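Local coordinates for choline binding protein PCPA (Streptococcus pneumoniae, PDB 4CP6), which is a pneumococcal surface antigen of the choline-binding family, probably held on the cell wall through choline and displaying a leucine-rich repeat domain, at residues L128-S139 with L150-S161. Sequence-based numbering, arbitrary orientation.
Sequences LEKIEDRAFDFS and LEYIGTSAFSFS
Over one face of the Phe138 ring sits Phe160 CB, 3.8 Å from the ring centroid in a CH-pi contact; the two rings are nearly parallel but slid apart and barely overlap. Ser156 CB lies 3.7 Å above the centre of the Arg134 guanidinium, whose edge is taken by a salt bridge from NH1 to Asp137 OD2 and by a water shared with Ser159 OG, itself also bonded to Asn185; this water lies in plane at the Phe160 ring edge. The Arg134 chain runs extended to NE, and the turn at chi4 (-84°) lays the guanidinium face over Ser156 CB while NH1 stays in plane toward Asp137; His113 holds the other oxygen of that carboxylate. Inside, the near-parallel Phe136 and Phe158 rings are slid apart and barely overlap, with Phe136 CD2 3.6 Å from Phe158 CE1, while Phe112 stacks with Phe136. Ile131 CG1 packs 3.7 Å from Leu150 CD1.

Parallel strands 130-131 and 152-153 are joined by Ile131 N to Tyr152 O at 3.1 Å, nearly straight at 175°. Backbone bonds continue through the turns, down to Phe138 N and Ser159 O. Asp133 OD1 receives Thr155 N at 3.0 Å from above the carboxylate plane, and a water links it to Glu132 and Tyr152 OH. Equivalent positions of successive leucine-rich repeat coils thus stack: phenylalanines and aliphatic groups fill the interior, main-chain bonds run between the coils, and hydrated polar side chains bridge them at the surface.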
# COMPACT_ATOMS: atom_id res chain seq x y z
N LEU A 128 16.25 -17.53 -9.17
CA LEU A 128 15.62 -16.76 -8.08
C LEU A 128 14.14 -17.14 -7.93
O LEU A 128 13.37 -16.88 -8.86
CB LEU A 128 15.79 -15.26 -8.29
CG LEU A 128 15.18 -14.40 -7.18
CD1 LEU A 128 15.96 -14.56 -5.85
CD2 LEU A 128 15.11 -12.97 -7.61
N GLU A 129 13.76 -17.69 -6.79
CA GLU A 129 12.38 -18.11 -6.55
C GLU A 129 11.64 -17.17 -5.59
O GLU A 129 10.42 -17.00 -5.74
CB GLU A 129 12.39 -19.55 -5.99
CG GLU A 129 11.03 -20.15 -5.69
CD GLU A 129 11.11 -21.54 -5.10
OE1 GLU A 129 11.47 -22.48 -5.86
OE2 GLU A 129 10.87 -21.69 -3.89
N LYS A 130 12.36 -16.63 -4.59
CA LYS A 130 11.70 -15.81 -3.56
C LYS A 130 12.52 -14.56 -3.26
O LYS A 130 13.73 -14.66 -3.08
CB LYS A 130 11.58 -16.61 -2.23
CG LYS A 130 10.72 -17.88 -2.26
CD LYS A 130 10.66 -18.54 -0.86
CE LYS A 130 9.78 -19.78 -0.86
NZ LYS A 130 9.71 -20.40 0.50
N ILE A 131 11.85 -13.41 -3.19
CA ILE A 131 12.40 -12.16 -2.70
C ILE A 131 11.62 -11.97 -1.40
O ILE A 131 10.39 -11.75 -1.43
CB ILE A 131 12.18 -10.98 -3.68
CG1 ILE A 131 12.98 -11.18 -4.97
CG2 ILE A 131 12.55 -9.64 -3.00
CD1 ILE A 131 12.63 -10.13 -6.07
N GLU A 132 12.31 -12.05 -0.26
CA GLU A 132 11.65 -11.95 1.03
C GLU A 132 11.40 -10.51 1.46
O GLU A 132 11.74 -9.57 0.74
CB GLU A 132 12.40 -12.78 2.08
CG GLU A 132 12.13 -14.28 1.92
CD GLU A 132 10.70 -14.71 2.25
OE1 GLU A 132 9.99 -13.94 2.94
OE2 GLU A 132 10.33 -15.85 1.88
N ASP A 133 10.75 -10.35 2.62
CA ASP A 133 10.27 -9.08 3.09
C ASP A 133 11.29 -7.98 3.05
O ASP A 133 12.43 -8.18 3.47
CB ASP A 133 9.72 -9.19 4.51
CG ASP A 133 8.61 -10.21 4.68
OD1 ASP A 133 8.12 -10.76 3.66
OD2 ASP A 133 8.11 -10.35 5.81
N ARG A 134 10.88 -6.81 2.56
CA ARG A 134 11.73 -5.62 2.60
C ARG A 134 13.10 -5.81 1.95
O ARG A 134 14.07 -5.11 2.31
CB ARG A 134 11.85 -5.09 4.06
CG ARG A 134 10.51 -4.61 4.57
CD ARG A 134 10.57 -4.00 5.96
NE ARG A 134 9.26 -3.43 6.35
CZ ARG A 134 8.84 -2.21 6.00
NH1 ARG A 134 9.64 -1.39 5.29
NH2 ARG A 134 7.64 -1.78 6.37
N ALA A 135 13.20 -6.72 0.98
CA ALA A 135 14.51 -6.94 0.36
C ALA A 135 15.11 -5.69 -0.25
O ALA A 135 16.34 -5.53 -0.20
CB ALA A 135 14.43 -8.04 -0.67
N PHE A 136 14.28 -4.80 -0.81
CA PHE A 136 14.74 -3.59 -1.48
C PHE A 136 14.02 -2.39 -0.91
O PHE A 136 13.88 -1.38 -1.62
CB PHE A 136 14.49 -3.69 -3.00
CG PHE A 136 15.27 -4.78 -3.69
CD1 PHE A 136 16.55 -4.55 -4.15
CD2 PHE A 136 14.74 -6.07 -3.82
CE1 PHE A 136 17.28 -5.55 -4.81
CE2 PHE A 136 15.47 -7.08 -4.46
CZ PHE A 136 16.75 -6.81 -4.93
N ASP A 137 13.63 -2.41 0.39
CA ASP A 137 12.94 -1.23 0.88
C ASP A 137 13.90 -0.04 0.98
O ASP A 137 15.09 -0.21 1.26
CB ASP A 137 12.14 -1.47 2.16
CG ASP A 137 12.94 -1.73 3.41
OD1 ASP A 137 14.11 -2.16 3.30
OD2 ASP A 137 12.39 -1.51 4.52
N PHE A 138 13.40 1.16 0.71
CA PHE A 138 14.18 2.41 0.75
C PHE A 138 15.34 2.38 -0.25
O PHE A 138 16.30 3.16 -0.11
CB PHE A 138 14.67 2.70 2.19
CG PHE A 138 13.53 2.90 3.16
CD1 PHE A 138 12.91 4.15 3.28
CD2 PHE A 138 13.04 1.84 3.92
CE1 PHE A 138 11.85 4.33 4.17
CE2 PHE A 138 11.99 2.04 4.83
CZ PHE A 138 11.38 3.27 4.92
N SER A 139 15.27 1.52 -1.28
CA SER A 139 16.37 1.44 -2.22
C SER A 139 16.38 2.62 -3.21
O SER A 139 15.36 3.33 -3.38
CB SER A 139 16.35 0.13 -2.99
OG SER A 139 15.44 0.20 -4.07
N LEU A 150 10.97 -16.26 -10.62
CA LEU A 150 10.46 -15.67 -9.38
C LEU A 150 9.00 -16.01 -9.14
O LEU A 150 8.17 -15.73 -9.99
CB LEU A 150 10.69 -14.17 -9.42
CG LEU A 150 10.18 -13.39 -8.20
CD1 LEU A 150 11.06 -13.66 -6.97
CD2 LEU A 150 10.15 -11.91 -8.51
N GLU A 151 8.71 -16.61 -7.98
CA GLU A 151 7.35 -17.01 -7.62
C GLU A 151 6.70 -16.17 -6.52
O GLU A 151 5.46 -16.18 -6.42
CB GLU A 151 7.35 -18.46 -7.14
CG GLU A 151 7.76 -19.44 -8.23
CD GLU A 151 7.73 -20.91 -7.82
OE1 GLU A 151 7.04 -21.25 -6.84
OE2 GLU A 151 8.39 -21.72 -8.51
N TYR A 152 7.51 -15.54 -5.66
CA TYR A 152 7.00 -14.88 -4.48
C TYR A 152 7.74 -13.58 -4.24
O TYR A 152 8.97 -13.55 -4.23
CB TYR A 152 7.31 -15.83 -3.28
CG TYR A 152 6.91 -15.26 -1.94
CD1 TYR A 152 5.62 -15.39 -1.45
CD2 TYR A 152 7.85 -14.60 -1.13
CE1 TYR A 152 5.24 -14.83 -0.24
CE2 TYR A 152 7.48 -14.04 0.08
CZ TYR A 152 6.18 -14.16 0.53
OH TYR A 152 5.85 -13.59 1.72
N ILE A 153 6.98 -12.50 -3.98
CA ILE A 153 7.54 -11.21 -3.56
C ILE A 153 6.98 -10.91 -2.18
O ILE A 153 5.76 -10.87 -2.02
CB ILE A 153 7.19 -10.09 -4.56
CG1 ILE A 153 7.88 -10.35 -5.91
CG2 ILE A 153 7.53 -8.69 -3.96
CD1 ILE A 153 7.50 -9.32 -6.99
N GLY A 154 7.87 -10.74 -1.20
CA GLY A 154 7.51 -10.50 0.18
C GLY A 154 6.99 -9.12 0.53
O GLY A 154 6.93 -8.22 -0.30
N THR A 155 6.57 -8.99 1.81
CA THR A 155 5.95 -7.79 2.34
C THR A 155 6.88 -6.61 2.18
O THR A 155 8.05 -6.69 2.52
CB THR A 155 5.58 -8.02 3.77
OG1 THR A 155 4.57 -9.04 3.78
CG2 THR A 155 5.04 -6.76 4.46
N SER A 156 6.34 -5.50 1.65
CA SER A 156 7.08 -4.25 1.54
C SER A 156 8.40 -4.43 0.77
O SER A 156 9.35 -3.66 0.99
CB SER A 156 7.34 -3.67 2.94
OG SER A 156 6.09 -3.29 3.50
N ALA A 157 8.45 -5.41 -0.15
CA ALA A 157 9.74 -5.68 -0.82
C ALA A 157 10.37 -4.50 -1.52
O ALA A 157 11.60 -4.38 -1.48
CB ALA A 157 9.60 -6.84 -1.80
N PHE A 158 9.59 -3.63 -2.17
CA PHE A 158 10.17 -2.47 -2.87
C PHE A 158 9.69 -1.17 -2.26
O PHE A 158 9.93 -0.11 -2.84
CB PHE A 158 9.82 -2.51 -4.38
CG PHE A 158 10.44 -3.68 -5.09
CD1 PHE A 158 11.74 -3.62 -5.56
CD2 PHE A 158 9.74 -4.89 -5.21
CE1 PHE A 158 12.34 -4.73 -6.18
CE2 PHE A 158 10.34 -6.00 -5.82
CZ PHE A 158 11.65 -5.92 -6.28
N SER A 159 9.04 -1.23 -1.10
CA SER A 159 8.46 -0.06 -0.47
C SER A 159 9.49 1.05 -0.33
O SER A 159 10.63 0.80 0.10
CB SER A 159 7.89 -0.43 0.89
OG SER A 159 7.30 0.70 1.52
N PHE A 160 9.09 2.28 -0.65
CA PHE A 160 9.92 3.47 -0.49
C PHE A 160 11.11 3.50 -1.46
O PHE A 160 12.08 4.25 -1.22
CB PHE A 160 10.35 3.66 0.97
CG PHE A 160 9.60 4.77 1.67
CD1 PHE A 160 9.76 6.09 1.27
CD2 PHE A 160 8.77 4.50 2.75
CE1 PHE A 160 9.06 7.13 1.92
CE2 PHE A 160 8.07 5.53 3.38
CZ PHE A 160 8.25 6.83 2.98
N SER A 161 11.04 2.73 -2.56
CA SER A 161 12.03 2.84 -3.63
C SER A 161 11.56 4.02 -4.51
O SER A 161 10.89 3.84 -5.52
CB SER A 161 12.12 1.54 -4.43
OG SER A 161 12.65 0.50 -3.63
O HOH W 1 7.91 -19.94 -3.87
O HOH W 2 7.53 -13.39 3.77
O HOH W 3 8.23 0.95 4.10
O HOH W 4 14.53 5.93 -2.64